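Local atomic coordinates of D-alanyl-D-alanine carboxypeptidase (Penicillin binding protein) family protein (Francisella tularensis subsp. tularensis, PDB entry 6OSU), a protein that probably removes the terminal D-alanine from peptidoglycan precursors, acting as a serine-type D-Ala-D-Ala carboxypeptidase in cell wall biogenesis. Residues T42-T47 and Y328-L333; E298-V303 and R322-K327. All blocks are in the same frame, centred on the assembly; numbering follows the deposited sequence.

Contact 1. Residues T42-T47 and Y328-L333; sequences TMDYRT and YENVLL
N330 reaches from strand 328-334 into the turn that ends strand 39-44, and D44, R46 and T47 meet its amide. D44 and N330 reach toward each other from the two segments. CG of N330 is about equally far from D44 OD2 (3.7 Å) and D44 OD1 (3.8 Å). Carboxylate and amide are steeply turned against each other, their planes 70° apart. The D44 side chain stretches outward, with CG anti to the backbone N (chi1 176°), and this carries the carboxylate to the amide. The turn also holds the acid. T47 N donates to D44 OD1 over 2.8 Å, an Asx motif. The T47 hydroxyl donates to the same D44 OD1 over 2.9 Å, from above the carboxylate plane. Two bonds from T47 thus grip D44 OD1 and limit rotation of the carboxylate. T47 OG1 also bonds to D49 N and T367 OG1. The T47 CG2 methyl lies against the end of the N330 amide. R46 passes the amide obliquely, with a bend at chi3 (-64°); R46 NH2 is 4.0 Å from N330 CB. The guanidinium makes a salt bridge to E298. A carboxylate oxygen of E298 also lies close to D44, which could raise the affinity of one of these acids for a proton. The contact is small and partly buried. It joins the end of strand 39-44, in the five-stranded sheet, to strand 328-334, which pairs with strand 364-369. Strand 298-307 runs beside 39-44, and helix 176-189 packs against M43 and Y45.

Contact 2. Residues E298-V303 and R322-K327; sequences ERFISV and RYALSK
E298 faces L325 and F300 faces A324, each pair with CA atoms 7.2 Å apart. Strand 298-303 and helix 322-327 run nearly antiparallel, with 154° between their directions and 8.9 Å between their axes at closest approach. No hydrogen bond crosses. The F300 ring carries most of the contact. A324 CB sits over the centre of one ring face, 3.5 Å from the centroid and only 3° off the ring normal, a CH-pi contact. The small side chain lets the helix backbone come close too: F300 CE2 is 3.4 Å from A324 O. This is helix-on-sheet packing in the penicillin-binding protein and beta-lactamase fold, where the five-stranded antiparallel sheet lies between helices. Helix 310-327 covers the face that carries F300, while R299, I301 and V303 meet helix 176-189 on the other face. L325 approaches F300 from a different side. Its CD2 lies in the ring plane, at the edge, 3.6 Å from F300 CD2. The two side chains run alongside each other with opposed directions. With CG anti to its carbonyl carbon (chi1 -73°), L325 sends this methyl to the strand, where it also touches the backbone at E298 O, 3.3 Å away. L325 further meets F271 and Q295. A324 also touches T42 of the adjoining strand 39-44, and F300 touches D44. In the last turn of the helix, R322 O accepts from both S326 N and S326 OG, which reach it from opposite faces of the carbonyl plane.

After a short N-terminal helix the chain lays down strand 39-44 and its turn, the first half of contact 1. Some 250 residues later it returns to the same sheet as strand 298-307, next to 39-44, where M43 O and I301 N probably form a hydrogen bond. Helix 310-327 then folds back, and contact 2 closes a short loop of 18 residues. The helix runs directly into strand 328-334, where contact 1 closes a loop of 280 residues. Contact 2 is nested inside it. Contact 2 holds the helix on the sheet; contact 1 ties the sheet to the PBP5-type C-terminal part. Their centres are about 10 Å apart.

Contact 1. Residues T42-T47 and Y328-L333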
loop_
_atom_site.group_PDB
_atom_site.type_symbol
_atom_site.label_atom_id
_atom_site.label_comp_id
_atom_site.label_asym_id
_atom_site.label_seq_id
_atom_site.Cartn_x
_atom_site.Cartn_y
_atom_site.Cartn_z
ATOM N N THR A 42 -9.137 3.456 1.544
ATOM C CA THR A 42 -8.152 4.153 0.730
ATOM C C THR A 42 -7.302 5.010 1.653
ATOM O O THR A 42 -7.837 5.821 2.416
ATOM C CB THR A 42 -8.806 5.024 -0.351
ATOM O OG1 THR A 42 -9.730 4.238 -1.114
ATOM C CG2 THR A 42 -7.745 5.595 -1.291
ATOM N N MET A 43 -5.987 4.831 1.581
ATOM C CA MET A 43 -5.061 5.472 2.500
ATOM C C MET A 43 -3.921 6.113 1.723
ATOM O O MET A 43 -3.420 5.537 0.753
ATOM C CB MET A 43 -4.513 4.451 3.511
ATOM C CG MET A 43 -3.281 4.900 4.264
ATOM S SD MET A 43 -2.581 3.582 5.277
ATOM C CE MET A 43 -3.915 3.308 6.441
ATOM N N ASP A 44 -3.521 7.310 2.146
ATOM C CA ASP A 44 -2.343 7.954 1.583
ATOM C C ASP A 44 -1.081 7.359 2.197
ATOM O O ASP A 44 -1.028 7.070 3.395
ATOM C CB ASP A 44 -2.385 9.466 1.813
ATOM C CG ASP A 44 -1.125 10.163 1.332
ATOM O OD1 ASP A 44 -0.190 10.335 2.141
ATOM O OD2 ASP A 44 -1.061 10.516 0.134
ATOM N N TYR A 45 -0.058 7.178 1.363
ATOM C CA TYR A 45 1.115 6.423 1.788
ATOM C C TYR A 45 1.980 7.225 2.753
ATOM O O TYR A 45 2.412 6.707 3.789
ATOM C CB TYR A 45 1.927 5.986 0.569
ATOM C CG TYR A 45 3.310 5.500 0.925
ATOM C CD1 TYR A 45 3.491 4.314 1.626
ATOM C CD2 TYR A 45 4.436 6.231 0.567
ATOM C CE1 TYR A 45 4.754 3.871 1.963
ATOM C CE2 TYR A 45 5.704 5.794 0.896
ATOM C CZ TYR A 45 5.856 4.614 1.593
ATOM O OH TYR A 45 7.116 4.178 1.923
ATOM N N ARG A 46 2.245 8.492 2.433
ATOM C CA ARG A 46 3.192 9.258 3.237
ATOM C C ARG A 46 2.581 9.732 4.552
ATOM O O ARG A 46 3.269 9.766 5.578
ATOM C CB ARG A 46 3.727 10.440 2.428
ATOM C CG ARG A 46 4.762 10.035 1.388
ATOM C CD ARG A 46 5.269 11.226 0.598
ATOM N NE ARG A 46 4.211 11.852 -0.188
ATOM C CZ ARG A 46 4.408 12.858 -1.036
ATOM N NH1 ARG A 46 5.629 13.353 -1.210
ATOM N NH2 ARG A 46 3.389 13.373 -1.710
ATOM N N THR A 47 1.301 10.098 4.554
ATOM C CA THR A 47 0.678 10.581 5.778
ATOM C C THR A 47 0.008 9.479 6.583
ATOM O O THR A 47 -0.259 9.676 7.775
ATOM C CB THR A 47 -0.373 11.655 5.470
ATOM O OG1 THR A 47 -1.418 11.080 4.674
ATOM C CG2 THR A 47 0.246 12.833 4.724
ATOM N N TYR A 328 -7.293 14.930 -3.857
ATOM C CA TYR A 328 -6.578 15.115 -2.603
ATOM C C TYR A 328 -5.148 15.566 -2.874
ATOM O O TYR A 328 -4.696 15.651 -4.019
ATOM C CB TYR A 328 -6.609 13.837 -1.759
ATOM C CG TYR A 328 -7.938 13.624 -1.081
ATOM C CD1 TYR A 328 -8.170 14.112 0.198
ATOM C CD2 TYR A 328 -8.971 12.956 -1.726
ATOM C CE1 TYR A 328 -9.387 13.930 0.825
ATOM C CE2 TYR A 328 -10.196 12.769 -1.107
ATOM C CZ TYR A 328 -10.396 13.260 0.170
ATOM O OH TYR A 328 -11.609 13.080 0.792
ATOM N N GLU A 329 -4.432 15.841 -1.787
ATOM C CA GLU A 329 -3.170 16.560 -1.840
ATOM C C GLU A 329 -2.498 16.450 -0.480
ATOM O O GLU A 329 -3.178 16.482 0.550
ATOM C CB GLU A 329 -3.417 18.031 -2.201
ATOM C CG GLU A 329 -2.243 18.764 -2.796
ATOM C CD GLU A 329 -2.675 20.048 -3.481
ATOM O OE1 GLU A 329 -3.118 20.981 -2.780
ATOM O OE2 GLU A 329 -2.594 20.117 -4.728
ATOM N N ASN A 330 -1.176 16.311 -0.481
ATOM C CA ASN A 330 -0.389 16.307 0.747
ATOM C C ASN A 330 0.153 17.711 0.978
ATOM O O ASN A 330 0.806 18.281 0.096
ATOM C CB ASN A 330 0.749 15.287 0.679
ATOM C CG ASN A 330 0.284 13.874 0.980
ATOM O OD1 ASN A 330 -0.909 13.626 1.164
ATOM N ND2 ASN A 330 1.222 12.939 1.027
ATOM N N VAL A 331 -0.132 18.268 2.156
ATOM C CA VAL A 331 0.271 19.621 2.515
ATOM C C VAL A 331 0.880 19.602 3.911
ATOM O O VAL A 331 0.333 18.981 4.831
ATOM C CB VAL A 331 -0.918 20.608 2.464
ATOM C CG1 VAL A 331 -0.463 22.005 2.847
ATOM C CG2 VAL A 331 -1.548 20.618 1.078
ATOM N N LEU A 332 2.015 20.280 4.069
ATOM C CA LEU A 332 2.605 20.507 5.386
ATOM C C LEU A 332 1.912 21.720 5.994
ATOM O O LEU A 332 2.294 22.862 5.737
ATOM C CB LEU A 332 4.112 20.717 5.283
ATOM C CG LEU A 332 4.832 20.928 6.617
ATOM C CD1 LEU A 332 4.856 19.635 7.423
ATOM C CD2 LEU A 332 6.238 21.466 6.406
ATOM N N LEU A 333 0.881 21.470 6.804
ATOM C CA LEU A 333 0.103 22.567 7.368
ATOM C C LEU A 333 0.862 23.294 8.471
ATOM O O LEU A 333 0.662 24.497 8.671
ATOM C CB LEU A 333 -1.227 22.038 7.898
ATOM C CG LEU A 333 -2.056 21.267 6.868
ATOM C CD1 LEU A 333 -3.225 20.543 7.521
ATOM C CD2 LEU A 333 -2.550 22.215 5.794
#

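Contact 2. Residues E298-V303 and R322-K327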
loop_
_atom_site.group_PDB
_atom_site.type_symbol
_atom_site.label_atom_id
_atom_site.label_comp_id
_atom_site.label_asym_id
_atom_site.label_seq_id
_atom_site.Cartn_x
_atom_site.Cartn_y
_atom_site.Cartn_z
ATOM N N GLU A 298 2.612 11.338 -5.334
ATOM C CA GLU A 298 1.470 11.046 -4.473
ATOM C C GLU A 298 1.034 9.597 -4.692
ATOM O O GLU A 298 0.513 9.249 -5.758
ATOM C CB GLU A 298 0.327 12.023 -4.752
ATOM C CG GLU A 298 -0.842 11.930 -3.792
ATOM C CD GLU A 298 -0.598 12.672 -2.486
ATOM O OE1 GLU A 298 0.556 13.078 -2.222
ATOM O OE2 GLU A 298 -1.568 12.849 -1.720
ATOM N N ARG A 299 1.261 8.754 -3.689
ATOM C CA ARG A 299 0.913 7.342 -3.745
ATOM C C ARG A 299 -0.234 7.047 -2.791
ATOM O O ARG A 299 -0.227 7.486 -1.636
ATOM C CB ARG A 299 2.107 6.451 -3.389
ATOM C CG ARG A 299 1.715 5.002 -3.141
ATOM C CD ARG A 299 2.869 4.159 -2.638
ATOM N NE ARG A 299 3.949 4.074 -3.613
ATOM C CZ ARG A 299 3.931 3.282 -4.681
ATOM N NH1 ARG A 299 2.884 2.501 -4.920
ATOM N NH2 ARG A 299 4.962 3.273 -5.513
ATOM N N PHE A 300 -1.214 6.293 -3.277
ATOM C CA PHE A 300 -2.335 5.857 -2.464
ATOM C C PHE A 300 -2.393 4.339 -2.425
ATOM O O PHE A 300 -1.981 3.658 -3.368
ATOM C CB PHE A 300 -3.663 6.418 -2.988
ATOM C CG PHE A 300 -3.923 7.833 -2.566
ATOM C CD1 PHE A 300 -4.436 8.109 -1.308
ATOM C CD2 PHE A 300 -3.646 8.889 -3.420
ATOM C CE1 PHE A 300 -4.674 9.411 -0.912
ATOM C CE2 PHE A 300 -3.882 10.194 -3.032
ATOM C CZ PHE A 300 -4.397 10.458 -1.776
ATOM N N ILE A 301 -2.909 3.816 -1.319
ATOM C CA ILE A 301 -3.109 2.387 -1.128
ATOM C C ILE A 301 -4.601 2.139 -0.965
ATOM O O ILE A 301 -5.262 2.800 -0.155
ATOM C CB ILE A 301 -2.317 1.874 0.087
ATOM C CG1 ILE A 301 -0.816 1.978 -0.191
ATOM C CG2 ILE A 301 -2.721 0.447 0.433
ATOM C CD1 ILE A 301 0.043 1.897 1.055
ATOM N N SER A 302 -5.132 1.206 -1.745
ATOM C CA SER A 302 -6.539 0.845 -1.687
ATOM C C SER A 302 -6.668 -0.649 -1.451
ATOM O O SER A 302 -5.934 -1.447 -2.040
ATOM C CB SER A 302 -7.275 1.225 -2.973
ATOM O OG SER A 302 -7.783 2.544 -2.900
ATOM N N VAL A 303 -7.601 -1.012 -0.576
ATOM C CA VAL A 303 -7.989 -2.396 -0.344
ATOM C C VAL A 303 -9.488 -2.498 -0.576
ATOM O O VAL A 303 -10.258 -1.708 -0.021
ATOM C CB VAL A 303 -7.626 -2.864 1.075
ATOM C CG1 VAL A 303 -8.043 -4.307 1.267
ATOM C CG2 VAL A 303 -6.137 -2.693 1.327
ATOM N N ARG A 322 -8.565 6.557 -8.425
ATOM C CA ARG A 322 -8.760 7.768 -9.220
ATOM C C ARG A 322 -9.356 8.889 -8.376
ATOM O O ARG A 322 -8.973 10.057 -8.517
ATOM C CB ARG A 322 -9.657 7.459 -10.415
ATOM C CG ARG A 322 -9.871 8.619 -11.365
ATOM C CD ARG A 322 -10.951 8.293 -12.390
ATOM N NE ARG A 322 -11.093 6.854 -12.610
ATOM C CZ ARG A 322 -12.186 6.151 -12.316
ATOM N NH1 ARG A 322 -13.249 6.753 -11.796
ATOM N NH2 ARG A 322 -12.220 4.844 -12.550
ATOM N N TYR A 323 -10.296 8.546 -7.494
ATOM C CA TYR A 323 -10.917 9.542 -6.626
ATOM C C TYR A 323 -9.894 10.174 -5.686
ATOM O O TYR A 323 -9.873 11.400 -5.513
ATOM C CB TYR A 323 -12.060 8.884 -5.851
ATOM C CG TYR A 323 -12.599 9.659 -4.672
ATOM C CD1 TYR A 323 -13.534 10.671 -4.847
ATOM C CD2 TYR A 323 -12.199 9.350 -3.376
ATOM C CE1 TYR A 323 -14.041 11.371 -3.766
ATOM C CE2 TYR A 323 -12.699 10.041 -2.289
ATOM C CZ TYR A 323 -13.619 11.050 -2.489
ATOM O OH TYR A 323 -14.116 11.736 -1.405
ATOM N N ALA A 324 -9.023 9.357 -5.087
ATOM C CA ALA A 324 -8.027 9.890 -4.162
ATOM C C ALA A 324 -6.960 10.700 -4.890
ATOM O O ALA A 324 -6.569 11.778 -4.427
ATOM C CB ALA A 324 -7.383 8.755 -3.369
ATOM N N LEU A 325 -6.483 10.203 -6.032
ATOM C CA LEU A 325 -5.374 10.856 -6.722
ATOM C C LEU A 325 -5.779 12.191 -7.338
ATOM O O LEU A 325 -4.929 13.074 -7.510
ATOM C CB LEU A 325 -4.813 9.930 -7.802
ATOM C CG LEU A 325 -3.997 8.729 -7.321
ATOM C CD1 LEU A 325 -3.885 7.682 -8.419
ATOM C CD2 LEU A 325 -2.615 9.176 -6.865
ATOM N N SER A 326 -7.057 12.366 -7.672
ATOM C CA SER A 326 -7.501 13.558 -8.380
ATOM C C SER A 326 -8.156 14.602 -7.483
ATOM O O SER A 326 -8.345 15.740 -7.926
ATOM C CB SER A 326 -8.482 13.177 -9.493
ATOM O OG SER A 326 -9.699 12.708 -8.941
ATOM N N LYS A 327 -8.514 14.258 -6.247
ATOM C CA LYS A 327 -9.207 15.198 -5.379
ATOM C C LYS A 327 -8.447 15.544 -4.108
ATOM O O LYS A 327 -8.910 16.404 -3.351
ATOM C CB LYS A 327 -10.596 14.655 -5.013
ATOM C CG LYS A 327 -11.439 14.326 -6.231
ATOM C CD LYS A 327 -12.911 14.579 -5.995
ATOM C CE LYS A 327 -13.618 14.858 -7.312
ATOM N NZ LYS A 327 -13.078 16.083 -7.969
#